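Local coordinates for protein oxidoreductase, zinc-binding dehydrogenase family (Myxococcus xanthus, PDB 5K1S) that serves as a zinc-binding medium-chain reductase in the alternative de novo biosynthesis of isovaleryl coenzyme A, at residues L104-C109 with A306-Q311; P93-G98 with G147-V152; C166-A171 with G324-F329; R44-L49 with F141-V146; L68-V73 with N127-E132. All coordinates share one frame; numbering follows the deposited sequence.

In the fold
From the N terminus, R44-L49 begins interaction 4, which closes at F141-V146 by pairing two strands of the GroES-like domain. Interaction 5 is nested inside that loop, joining L68-V73 to N127-E132. Interaction 2 opens at P93-G98 within both loops and closes at G147-V152, so it crosses them. Interaction 1 opens at L104-C109 and does not close until A306-Q311, reaching across the Rossmann sequence and crossing all the others. Interaction 3 starts at C166-A171, once interactions 2, 4 and 5 have closed, and ends at G324-F329, beyond the close of interaction 1. Interactions 2, 4 and 5 thus hold the GroES-like domain together; interaction 1 ties both domains; interaction 3 packs helix 165-178 on the loop before strand 330-335.

Interaction 1: L104-C109 with A306-Q311; sequences LQRMSC and AYATTQ. With ZN (zinc ion), chain E.
L104 of the GroES-like domain packs against T309, T310 and Q311, in the loop after the last strand (302-305) of the parallel Rossmann sheet, so the contact crosses the domain junction of a medium-chain dehydrogenase/reductase fold. The tight part lies here. With CG set anti to the carbonyl carbon (chi1 -72°), the two methyls of L104 lie side by side against the T310-Q311 peptide: CD2 lies 3.4 Å from the T310 O, and CD1 meets the backbone at Q311 N, 3.7 Å away. Beside it a water is held by three bonds, giving its protons to Q105 OE1 and to T309 O, both at 2.9 Å, and accepting from R106 N. The amide of Q105 crosses the T309 side chain and ends close to C166, a ligand of one zinc ion. The packing is looser toward partly exposed Y307 and A308, where R106 touches with its CD, 4.2 Å from Y307 CE2 and as far from A308 CB; its NH1 turns instead to N120 O, and Y307 packs on V298 of the second subunit. Farther along the same loop C109 joins C112, C115 and C123 on another zinc ion, its SG 2.3 Å from the metal.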
# COMPACT_ATOMS: atom_id res chain seq x y z
N LEU A 104 6.99 22.94 -9.68
CA LEU A 104 6.55 21.58 -9.42
C LEU A 104 6.01 20.97 -10.71
O LEU A 104 6.05 21.57 -11.79
CB LEU A 104 5.48 21.56 -8.33
CG LEU A 104 5.91 21.85 -6.89
CD1 LEU A 104 4.69 22.04 -6.01
CD2 LEU A 104 6.77 20.73 -6.35
N GLN A 105 5.50 19.74 -10.61
CA GLN A 105 4.85 19.11 -11.75
C GLN A 105 3.42 19.61 -11.91
O GLN A 105 3.01 20.01 -13.00
CB GLN A 105 4.89 17.59 -11.60
CG GLN A 105 6.30 17.01 -11.57
CD GLN A 105 6.55 16.12 -10.37
OE1 GLN A 105 5.73 16.02 -9.46
NE2 GLN A 105 7.70 15.45 -10.36
N ARG A 106 2.65 19.59 -10.82
CA ARG A 106 1.24 19.96 -10.84
C ARG A 106 0.94 20.90 -9.69
O ARG A 106 1.72 21.04 -8.74
CB ARG A 106 0.34 18.72 -10.76
CG ARG A 106 0.55 17.90 -9.49
CD ARG A 106 -0.39 16.72 -9.41
NE ARG A 106 -1.78 17.12 -9.20
CZ ARG A 106 -2.28 17.52 -8.03
NH1 ARG A 106 -1.51 17.58 -6.96
NH2 ARG A 106 -3.56 17.86 -7.94
N MET A 107 -0.22 21.54 -9.78
CA MET A 107 -0.66 22.48 -8.76
C MET A 107 -1.45 21.76 -7.67
O MET A 107 -1.65 20.54 -7.70
CB MET A 107 -1.51 23.59 -9.39
CG MET A 107 -0.71 24.64 -10.15
SD MET A 107 0.55 25.42 -9.13
CE MET A 107 -0.45 26.14 -7.82
N SER A 108 -1.90 22.53 -6.68
CA SER A 108 -2.66 22.01 -5.55
C SER A 108 -3.39 23.18 -4.91
O SER A 108 -2.77 24.21 -4.64
CB SER A 108 -1.73 21.31 -4.55
OG SER A 108 -2.45 20.84 -3.43
N CYS A 109 -4.69 23.02 -4.67
CA CYS A 109 -5.50 24.14 -4.21
C CYS A 109 -5.04 24.63 -2.84
O CYS A 109 -4.89 25.84 -2.62
CB CYS A 109 -6.98 23.76 -4.19
SG CYS A 109 -7.46 22.68 -2.82
N ALA A 306 3.13 6.25 -4.12
CA ALA A 306 3.69 7.59 -4.00
C ALA A 306 3.58 8.30 -5.34
O ALA A 306 3.99 7.74 -6.37
CB ALA A 306 5.15 7.54 -3.54
N TYR A 307 3.05 9.51 -5.33
CA TYR A 307 2.76 10.24 -6.56
C TYR A 307 3.07 11.71 -6.39
O TYR A 307 2.78 12.30 -5.35
CB TYR A 307 1.29 10.05 -6.96
CG TYR A 307 0.88 10.78 -8.22
CD1 TYR A 307 1.35 10.38 -9.46
CD2 TYR A 307 0.00 11.86 -8.18
CE1 TYR A 307 0.98 11.03 -10.62
CE2 TYR A 307 -0.38 12.52 -9.33
CZ TYR A 307 0.12 12.11 -10.55
OH TYR A 307 -0.26 12.77 -11.70
N ALA A 308 3.68 12.30 -7.42
CA ALA A 308 3.90 13.74 -7.48
C ALA A 308 4.83 14.23 -6.38
O ALA A 308 5.36 13.43 -5.60
CB ALA A 308 2.56 14.48 -7.40
N THR A 309 5.02 15.55 -6.30
CA THR A 309 5.90 16.17 -5.32
C THR A 309 5.22 17.41 -4.77
O THR A 309 4.51 18.11 -5.50
CB THR A 309 7.25 16.54 -5.95
OG1 THR A 309 7.83 15.39 -6.57
CG2 THR A 309 8.21 17.08 -4.89
N THR A 310 5.43 17.68 -3.49
CA THR A 310 4.83 18.83 -2.83
C THR A 310 5.80 20.00 -2.80
O THR A 310 7.00 19.87 -3.07
CB THR A 310 4.40 18.47 -1.40
OG1 THR A 310 5.55 18.18 -0.60
CG2 THR A 310 3.46 17.27 -1.40
N GLN A 311 5.26 21.17 -2.45
CA GLN A 311 6.08 22.38 -2.38
C GLN A 311 7.17 22.24 -1.32
O GLN A 311 8.30 22.72 -1.51
CB GLN A 311 5.19 23.58 -2.08
CG GLN A 311 5.84 24.92 -2.35
CD GLN A 311 4.85 26.08 -2.22
OE1 GLN A 311 3.98 26.07 -1.35
NE2 GLN A 311 4.99 27.07 -3.10
ZN ZN E . -6.60 20.55 -2.46
O HOH W 1 4.12 18.14 -8.33

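Interaction 2: P93-G98 with G147-V152; sequences PGWKTG and GGLGRV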
# COMPACT_ATOMS: atom_id res chain seq x y z
N PRO A 93 3.35 37.56 -1.01
CA PRO A 93 4.15 38.07 0.12
C PRO A 93 5.50 37.41 0.25
O PRO A 93 6.48 38.09 0.60
CB PRO A 93 3.25 37.79 1.33
CG PRO A 93 2.33 36.69 0.89
CD PRO A 93 2.09 36.93 -0.57
N GLY A 94 5.60 36.11 -0.00
CA GLY A 94 6.85 35.41 0.14
C GLY A 94 7.77 35.46 -1.06
O GLY A 94 8.86 34.89 -1.01
N TRP A 95 7.36 36.14 -2.13
CA TRP A 95 8.12 36.14 -3.38
C TRP A 95 8.35 37.57 -3.84
O TRP A 95 7.41 38.37 -3.91
CB TRP A 95 7.39 35.35 -4.46
CG TRP A 95 7.32 33.89 -4.15
CD1 TRP A 95 6.29 33.22 -3.56
CD2 TRP A 95 8.34 32.91 -4.40
NE1 TRP A 95 6.60 31.89 -3.43
CE2 TRP A 95 7.85 31.68 -3.94
CE3 TRP A 95 9.61 32.97 -4.97
CZ2 TRP A 95 8.59 30.50 -4.04
CZ3 TRP A 95 10.34 31.80 -5.07
CH2 TRP A 95 9.83 30.59 -4.60
N LYS A 96 9.61 37.89 -4.14
CA LYS A 96 10.00 39.19 -4.66
C LYS A 96 10.87 38.98 -5.89
O LYS A 96 11.40 37.89 -6.12
CB LYS A 96 10.75 40.01 -3.61
CG LYS A 96 12.04 39.36 -3.11
CD LYS A 96 12.76 40.25 -2.11
CE LYS A 96 14.08 39.64 -1.66
NZ LYS A 96 13.89 38.32 -0.99
N THR A 97 11.00 40.03 -6.69
CA THR A 97 11.87 39.98 -7.85
C THR A 97 13.28 39.59 -7.43
O THR A 97 13.78 40.01 -6.39
CB THR A 97 11.90 41.33 -8.57
OG1 THR A 97 12.35 42.35 -7.67
CG2 THR A 97 10.51 41.68 -9.09
N GLY A 98 13.93 38.77 -8.26
CA GLY A 98 15.26 38.28 -7.97
C GLY A 98 15.31 36.93 -7.30
O GLY A 98 16.39 36.32 -7.26
N GLY A 147 2.01 28.92 -5.32
CA GLY A 147 1.79 27.62 -4.72
C GLY A 147 2.49 26.47 -5.41
O GLY A 147 2.58 25.39 -4.83
N GLY A 148 3.00 26.68 -6.63
CA GLY A 148 3.67 25.63 -7.36
C GLY A 148 5.15 25.87 -7.57
O GLY A 148 5.74 25.33 -8.52
N LEU A 149 5.78 26.66 -6.71
CA LEU A 149 7.18 27.02 -6.84
C LEU A 149 7.99 26.49 -5.66
O LEU A 149 7.52 26.49 -4.52
CB LEU A 149 7.36 28.54 -6.93
CG LEU A 149 6.83 29.24 -8.19
CD1 LEU A 149 7.11 30.73 -8.12
CD2 LEU A 149 7.45 28.65 -9.46
N GLY A 150 9.21 26.04 -5.96
CA GLY A 150 10.17 25.68 -4.94
C GLY A 150 11.36 26.62 -4.99
O GLY A 150 11.62 27.22 -6.03
N ARG A 151 12.09 26.76 -3.89
CA ARG A 151 13.16 27.75 -3.78
C ARG A 151 14.50 27.11 -4.09
O ARG A 151 14.87 26.09 -3.49
CB ARG A 151 13.17 28.37 -2.38
CG ARG A 151 11.88 29.10 -2.06
CD ARG A 151 11.99 29.94 -0.81
NE ARG A 151 10.84 30.83 -0.67
CZ ARG A 151 10.72 32.01 -1.27
NH1 ARG A 151 11.69 32.47 -2.05
NH2 ARG A 151 9.63 32.74 -1.08
N VAL A 152 15.24 27.71 -5.02
CA VAL A 152 16.53 27.20 -5.46
C VAL A 152 17.62 27.90 -4.65
O VAL A 152 17.73 29.14 -4.74
CB VAL A 152 16.73 27.43 -6.96
CG1 VAL A 152 18.08 26.87 -7.41
CG2 VAL A 152 15.59 26.80 -7.75
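The guanidinium of R151 lies flat on the indole of W95, the two groups' centres 3.6 Å apart and their planes 16° from parallel. R151 CZ stands almost straight above the six-membered ring, 7° off its normal, which makes this a cation-pi stack as well. On the opposite face of the same ring, L149 CD1 points at the centroid from 4.2 Å in a CH-pi contact, while L149 CB sits 3.7 Å from W95 CZ2. The G150 O lies at the ring edge near its plane. The indole is thus clasped between residues 149 and 151, with the intervening backbone alongside. The R151 chain, extended from CG to NE, runs out over the ring and brings CG to 3.6 Å from W95 CH2. A close approach of R151 to the carbonyl of G94 is doubtful in the model.

In the next shell, strand 149-151 is fixed by antiparallel backbone bonds of G150 with A102 and V152 with R100. D315 takes the R151 N-H, and Q311 donates to the L149 O. W95 also rests on V47, A101 and V146, and L149 reaches T103 and L49, so one face of the indole is covered by L149 and the other by the exposed arginine. The cation-pi stack pins the loop between strands 80-88 and 100-103 onto the beta-sheet core of a GroES-like domain.

Interaction 3: C166-A171 with G324-F329; sequences CTTGTA and GGVRQF. With ZN (zinc ion), chain F.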
# COMPACT_ATOMS: atom_id res chain seq x y z
N CYS A 166 11.61 15.95 -10.65
CA CYS A 166 11.22 14.63 -11.13
C CYS A 166 12.22 13.54 -10.78
O CYS A 166 12.07 12.41 -11.27
CB CYS A 166 11.01 14.67 -12.65
SG CYS A 166 9.77 15.87 -13.15
N THR A 167 13.22 13.84 -9.95
CA THR A 167 14.16 12.82 -9.50
C THR A 167 14.31 12.89 -7.99
O THR A 167 13.73 12.08 -7.26
CB THR A 167 15.52 13.00 -10.19
OG1 THR A 167 16.01 14.33 -9.94
CG2 THR A 167 15.39 12.78 -11.68
N THR A 168 15.09 13.85 -7.50
CA THR A 168 15.26 14.01 -6.06
C THR A 168 13.96 14.43 -5.39
O THR A 168 13.69 14.03 -4.25
CB THR A 168 16.37 15.02 -5.76
OG1 THR A 168 17.57 14.63 -6.43
CG2 THR A 168 16.63 15.10 -4.26
N GLY A 169 13.15 15.25 -6.07
CA GLY A 169 11.85 15.60 -5.52
C GLY A 169 10.98 14.38 -5.29
O GLY A 169 10.39 14.20 -4.22
N THR A 170 10.90 13.51 -6.30
CA THR A 170 10.15 12.27 -6.15
C THR A 170 10.77 11.38 -5.09
O THR A 170 10.06 10.70 -4.33
CB THR A 170 10.08 11.54 -7.49
OG1 THR A 170 9.50 12.40 -8.48
CG2 THR A 170 9.24 10.27 -7.37
N ALA A 171 12.10 11.36 -5.01
CA ALA A 171 12.78 10.53 -4.02
C ALA A 171 12.39 10.93 -2.61
O ALA A 171 12.12 10.07 -1.76
CB ALA A 171 14.29 10.62 -4.21
N GLY A 324 24.84 18.71 -1.45
CA GLY A 324 25.57 17.55 -1.93
C GLY A 324 25.04 16.22 -1.44
O GLY A 324 25.56 15.18 -1.85
N GLY A 325 24.03 16.21 -0.57
CA GLY A 325 23.48 14.95 -0.10
C GLY A 325 22.92 14.10 -1.22
O GLY A 325 23.01 12.87 -1.16
N VAL A 326 22.34 14.73 -2.24
CA VAL A 326 21.81 14.01 -3.39
C VAL A 326 22.25 14.75 -4.65
O VAL A 326 21.67 15.79 -5.00
CB VAL A 326 20.28 13.89 -3.32
CG1 VAL A 326 19.75 13.14 -4.54
CG2 VAL A 326 19.86 13.18 -2.04
N ARG A 327 23.27 14.23 -5.32
CA ARG A 327 23.79 14.88 -6.51
C ARG A 327 22.79 14.78 -7.67
O ARG A 327 21.84 14.00 -7.65
CB ARG A 327 25.11 14.24 -6.94
CG ARG A 327 26.31 14.63 -6.09
CD ARG A 327 27.58 13.99 -6.63
NE ARG A 327 27.78 14.28 -8.04
CZ ARG A 327 28.63 13.64 -8.83
NH1 ARG A 327 29.37 12.65 -8.36
NH2 ARG A 327 28.74 13.99 -10.11
N GLN A 328 23.03 15.60 -8.69
CA GLN A 328 22.29 15.56 -9.94
C GLN A 328 23.24 15.17 -11.06
O GLN A 328 24.34 15.71 -11.16
CB GLN A 328 21.63 16.91 -10.24
CG GLN A 328 20.33 17.15 -9.49
CD GLN A 328 19.26 16.14 -9.86
OE1 GLN A 328 19.20 15.69 -11.00
NE2 GLN A 328 18.42 15.78 -8.90
N PHE A 329 22.80 14.24 -11.90
CA PHE A 329 23.62 13.69 -12.97
C PHE A 329 23.07 14.20 -14.30
O PHE A 329 22.29 13.53 -14.98
CB PHE A 329 23.63 12.16 -12.91
CG PHE A 329 24.09 11.61 -11.58
CD1 PHE A 329 23.20 11.49 -10.52
CD2 PHE A 329 25.40 11.23 -11.39
CE1 PHE A 329 23.61 10.99 -9.30
CE2 PHE A 329 25.82 10.73 -10.17
CZ PHE A 329 24.93 10.61 -9.13
ZN ZN F . 8.48 14.84 -14.79
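T168 and V326 reach toward each other tip to tip, V326 CG1 meeting both branches of the threonine. The methyl contact, T168 CG2 to V326 CG1, is 3.7 Å. On T168, chi1 of -55° sets OG1 anti to the carbonyl carbon and CG2 anti to the backbone N, which splits the two branches around the valine methyl. V326 points CG1 at them from its own position anti to the backbone N (chi1 -180°).

Q328 comes in differently: its chain bends at chi2 and its amide crosses both T167 and T168 obliquely, with CD 3.7 Å from T167 OG1 and 4.1 Å from T168 OG1. Both hydroxyls have firm partners elsewhere, T167 OG1 at the T163 O and T168 OG1 at S199 OG, so the amide end comes up to oxygens that are already engaged. Replacing Q328 with an alanine would take away this amide and would probably open a gap beside the two threonine hydroxyls.

The helix has a wider pi-type turn at 166-169, and C166 at its head binds a zinc ion through SG at 2.3 Å, with C57 and H79 completing the protein ligands. V326 also packs on S199 and Q202 of helix 195-206, and T168 on A317 of helix 311-323. Helix 165-178 is therefore wedged against two Rossmann-domain helices and the loop leading into strand 330-335, which pairs with 354-358 in the sheet of the GroES-like domain.

Interaction 4: R44-L49 with F141-V146; sequences RGEVLL and FMVAPV
Five backbone hydrogen bonds join G45-L49 to M142-V146. V146 N to G45 O is nearly straight, 3.1 Å with 170° at the hydrogen. L49 and M142 exchange two bonds, L49 N to M142 O at 2.8 Å and M142 N to L49 O at 3.2 Å. V47 and A144 form the other hydrogen-bonded pair; A144 N reaches V47 O at 2.8 Å, while the return bond from V47 N is weak. E46 with P145 and L48 with V143 are non-hydrogen-bonded antiparallel pairs, so the missing N-H of the proline costs this ladder no bond. CA-H...O contacts, among them V143 CA to V47 O, supplement it. G45, with positive phi, turns the chain into the strand.

E46, L48, V143 and P145 share one face. There V143 CG1, set anti to the backbone N (chi1 166°), lies against the E46 side chain, 3.6 Å from its CD, crossing it obliquely, while E46 OE1 accepts from G43 N. L48 and V143 meet at about a right angle, CD1 to CG2. V47, L49, M142 and A144 line the other face, which is more buried. L49 CD1 lies 4.1 Å from A144 CB, and, just past the strand end, V146 CG1 touches V47 CG2 at 3.7 Å, again at about a right angle.

The pair belongs to the GroES-like beta-sheet. Strand 46-56 also pairs with 80-88, L48 packing on I86. V47, L49 and A144 press on L149 of strand 149-151, while L49 and M142 reach T103 of strand 100-103.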
# COMPACT_ATOMS: atom_id res chain seq x y z
N ARG A 44 -2.91 38.03 -9.90
CA ARG A 44 -2.93 37.90 -8.45
C ARG A 44 -2.46 36.51 -8.03
O ARG A 44 -2.90 35.50 -8.59
CB ARG A 44 -4.34 38.18 -7.92
CG ARG A 44 -4.53 37.80 -6.46
CD ARG A 44 -5.58 38.66 -5.79
NE ARG A 44 -5.15 40.05 -5.66
CZ ARG A 44 -5.73 40.95 -4.87
NH1 ARG A 44 -6.76 40.61 -4.11
NH2 ARG A 44 -5.26 42.19 -4.82
N GLY A 45 -1.56 36.47 -7.05
CA GLY A 45 -1.02 35.22 -6.57
C GLY A 45 -0.07 34.53 -7.52
O GLY A 45 0.34 33.40 -7.23
N GLU A 46 0.28 35.16 -8.63
CA GLU A 46 1.15 34.55 -9.63
C GLU A 46 2.48 35.29 -9.70
O GLU A 46 2.67 36.36 -9.12
CB GLU A 46 0.47 34.56 -11.00
CG GLU A 46 -0.80 33.73 -11.07
CD GLU A 46 -1.42 33.71 -12.45
OE1 GLU A 46 -1.18 34.67 -13.22
OE2 GLU A 46 -2.15 32.75 -12.77
N VAL A 47 3.41 34.69 -10.43
CA VAL A 47 4.78 35.17 -10.54
C VAL A 47 5.26 34.96 -11.97
O VAL A 47 4.97 33.92 -12.57
CB VAL A 47 5.70 34.45 -9.53
CG1 VAL A 47 7.15 34.43 -9.99
CG2 VAL A 47 5.60 35.11 -8.16
N LEU A 48 5.99 35.93 -12.50
CA LEU A 48 6.59 35.81 -13.83
C LEU A 48 8.03 35.35 -13.67
O LEU A 48 8.83 36.01 -12.98
CB LEU A 48 6.53 37.14 -14.58
CG LEU A 48 7.17 37.15 -15.97
CD1 LEU A 48 6.50 36.15 -16.90
CD2 LEU A 48 7.12 38.55 -16.58
N LEU A 49 8.37 34.24 -14.31
CA LEU A 49 9.69 33.64 -14.19
C LEU A 49 10.49 33.85 -15.47
O LEU A 49 9.94 33.85 -16.58
CB LEU A 49 9.59 32.14 -13.91
CG LEU A 49 9.23 31.72 -12.48
CD1 LEU A 49 9.02 30.22 -12.42
CD2 LEU A 49 10.32 32.15 -11.50
N PHE A 141 10.23 32.49 -20.67
CA PHE A 141 9.47 33.00 -19.53
C PHE A 141 8.26 32.10 -19.30
O PHE A 141 7.86 31.33 -20.17
CB PHE A 141 9.00 34.44 -19.76
CG PHE A 141 10.10 35.41 -20.04
CD1 PHE A 141 10.56 35.60 -21.33
CD2 PHE A 141 10.67 36.15 -19.02
CE1 PHE A 141 11.57 36.50 -21.60
CE2 PHE A 141 11.69 37.06 -19.28
CZ PHE A 141 12.14 37.23 -20.57
N MET A 142 7.68 32.23 -18.11
CA MET A 142 6.47 31.49 -17.77
C MET A 142 5.90 32.08 -16.49
O MET A 142 6.64 32.52 -15.61
CB MET A 142 6.75 29.99 -17.59
CG MET A 142 7.60 29.66 -16.38
SD MET A 142 8.02 27.90 -16.27
CE MET A 142 6.40 27.18 -16.01
N VAL A 143 4.58 32.08 -16.41
CA VAL A 143 3.88 32.48 -15.19
C VAL A 143 3.68 31.25 -14.32
O VAL A 143 3.50 30.13 -14.82
CB VAL A 143 2.54 33.16 -15.53
CG1 VAL A 143 1.64 33.27 -14.29
CG2 VAL A 143 2.80 34.55 -16.10
N ALA A 144 3.73 31.45 -13.01
CA ALA A 144 3.61 30.35 -12.07
C ALA A 144 2.90 30.81 -10.80
O ALA A 144 3.35 31.77 -10.16
CB ALA A 144 4.99 29.80 -11.72
N PRO A 145 1.80 30.17 -10.41
CA PRO A 145 1.24 30.46 -9.08
C PRO A 145 2.27 30.16 -8.01
O PRO A 145 3.01 29.18 -8.09
CB PRO A 145 0.03 29.51 -8.99
CG PRO A 145 -0.29 29.16 -10.40
CD PRO A 145 1.00 29.17 -11.14
N VAL A 146 2.34 31.04 -7.00
CA VAL A 146 3.35 30.86 -5.96
C VAL A 146 3.21 29.49 -5.31
O VAL A 146 4.20 28.93 -4.82
CB VAL A 146 3.26 31.99 -4.92
CG1 VAL A 146 3.59 33.33 -5.58
CG2 VAL A 146 1.88 32.03 -4.27

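Interaction 5: L68-V73 with N127-E132; sequences LPRTSV and NRFFGE
R70 NH1 gives the one hydrogen bond across this contact, a weak one to N127 O at 3.5 Å. It links two loops of the GroES-like domain, one with a type I turn from L68 to T71, the other with a type II turn from F129 to E132. Besides a salt bridge from its NE to E133, the guanidinium is stacked flat on the N127 amide with the planes 8° apart, ND2 3.3 Å above the guanidinium plane and offset toward its rim. N127 chi1 of 55°, with CG between the backbone N and the carbonyl carbon, turns the amide over the arginine. With an alanine in place of N127 the guanidinium would lose this stacked plate and would probably be freer to turn.

At the other end E132 crosses T71 at about a right angle, its CG 3.3 Å from T71 OG1. L68 CD1 lies 3.9 Å from E132 OE1, and E132 OE2 is hydrogen-bonded to H59. G131, whose positive phi (84°) calls for glycine, turns the chain before E132. One residue of helix 58-64 bridges the two loops: N63 ND2 bonds to the G131 O and N63 OD1 to T71 OG1.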
# COMPACT_ATOMS: atom_id res chain seq x y z
N LEU A 68 -1.97 13.16 -23.23
CA LEU A 68 -2.46 13.81 -22.01
C LEU A 68 -3.74 14.55 -22.36
O LEU A 68 -3.69 15.55 -23.09
CB LEU A 68 -1.41 14.77 -21.45
CG LEU A 68 -0.38 14.17 -20.49
CD1 LEU A 68 -1.03 13.72 -19.19
CD2 LEU A 68 0.34 13.00 -21.15
N PRO A 69 -4.91 14.10 -21.88
CA PRO A 69 -6.17 14.63 -22.44
C PRO A 69 -6.35 16.13 -22.26
O PRO A 69 -6.94 16.77 -23.14
CB PRO A 69 -7.25 13.85 -21.67
CG PRO A 69 -6.55 12.66 -21.11
CD PRO A 69 -5.16 13.10 -20.83
N ARG A 70 -5.86 16.72 -21.18
CA ARG A 70 -6.14 18.11 -20.88
C ARG A 70 -5.18 19.08 -21.57
O ARG A 70 -5.37 20.30 -21.45
CB ARG A 70 -6.12 18.35 -19.37
CG ARG A 70 -7.27 17.66 -18.65
CD ARG A 70 -7.52 18.25 -17.27
NE ARG A 70 -6.41 17.98 -16.36
CZ ARG A 70 -6.29 16.89 -15.61
NH1 ARG A 70 -5.24 16.75 -14.81
NH2 ARG A 70 -7.21 15.93 -15.66
N THR A 71 -4.18 18.59 -22.28
CA THR A 71 -3.32 19.47 -23.07
C THR A 71 -4.02 19.86 -24.36
O THR A 71 -4.79 19.08 -24.93
CB THR A 71 -1.98 18.80 -23.38
OG1 THR A 71 -1.46 18.18 -22.19
CG2 THR A 71 -0.97 19.82 -23.89
N SER A 72 -3.75 21.07 -24.83
CA SER A 72 -4.44 21.62 -25.99
C SER A 72 -3.48 22.47 -26.81
O SER A 72 -2.85 23.39 -26.28
CB SER A 72 -5.65 22.46 -25.55
OG SER A 72 -6.39 22.90 -26.67
N VAL A 73 -3.40 22.17 -28.11
CA VAL A 73 -2.53 22.91 -29.02
C VAL A 73 -3.18 24.25 -29.40
O VAL A 73 -4.41 24.32 -29.53
CB VAL A 73 -2.20 22.10 -30.28
CG1 VAL A 73 -1.43 20.84 -29.93
CG2 VAL A 73 -3.48 21.74 -31.05
N ASN A 127 -5.74 20.37 -10.24
CA ASN A 127 -4.80 19.37 -10.76
C ASN A 127 -4.07 19.87 -12.01
O ASN A 127 -3.62 19.06 -12.82
CB ASN A 127 -5.54 18.06 -11.07
CG ASN A 127 -6.71 18.26 -12.01
OD1 ASN A 127 -6.89 19.33 -12.59
ND2 ASN A 127 -7.51 17.22 -12.17
N ARG A 128 -3.94 21.19 -12.16
CA ARG A 128 -3.27 21.74 -13.33
C ARG A 128 -1.79 21.39 -13.31
O ARG A 128 -1.11 21.53 -12.29
CB ARG A 128 -3.45 23.26 -13.36
CG ARG A 128 -4.85 23.70 -13.78
CD ARG A 128 -5.34 24.85 -12.92
NE ARG A 128 -4.35 25.91 -12.80
CZ ARG A 128 -4.41 26.89 -11.92
NH1 ARG A 128 -5.41 26.96 -11.05
NH2 ARG A 128 -3.45 27.81 -11.88
N PHE A 129 -1.29 20.94 -14.45
CA PHE A 129 0.11 20.61 -14.64
C PHE A 129 0.82 21.72 -15.42
O PHE A 129 0.22 22.38 -16.27
CB PHE A 129 0.27 19.29 -15.39
CG PHE A 129 0.26 18.07 -14.51
CD1 PHE A 129 -0.92 17.58 -13.99
CD2 PHE A 129 1.44 17.40 -14.22
CE1 PHE A 129 -0.93 16.45 -13.18
CE2 PHE A 129 1.44 16.28 -13.41
CZ PHE A 129 0.25 15.80 -12.90
N PHE A 130 2.10 21.91 -15.11
CA PHE A 130 2.92 22.78 -15.94
C PHE A 130 3.22 22.09 -17.26
O PHE A 130 3.56 20.90 -17.30
CB PHE A 130 4.22 23.14 -15.22
CG PHE A 130 4.03 24.11 -14.09
CD1 PHE A 130 3.74 23.67 -12.81
CD2 PHE A 130 4.15 25.47 -14.31
CE1 PHE A 130 3.57 24.56 -11.78
CE2 PHE A 130 3.97 26.37 -13.28
CZ PHE A 130 3.68 25.92 -12.01
N GLY A 131 3.09 22.84 -18.36
CA GLY A 131 3.23 22.26 -19.68
C GLY A 131 1.98 21.61 -20.21
O GLY A 131 2.03 21.00 -21.29
N GLU A 132 0.86 21.72 -19.50
CA GLU A 132 -0.41 21.17 -19.96
C GLU A 132 -1.50 22.23 -19.90
O GLU A 132 -1.63 23.04 -20.83
CB GLU A 132 -0.78 19.93 -19.14
CG GLU A 132 0.17 18.76 -19.35
CD GLU A 132 0.01 17.67 -18.32
OE1 GLU A 132 -1.13 17.42 -17.88
OE2 GLU A 132 1.04 17.05 -17.96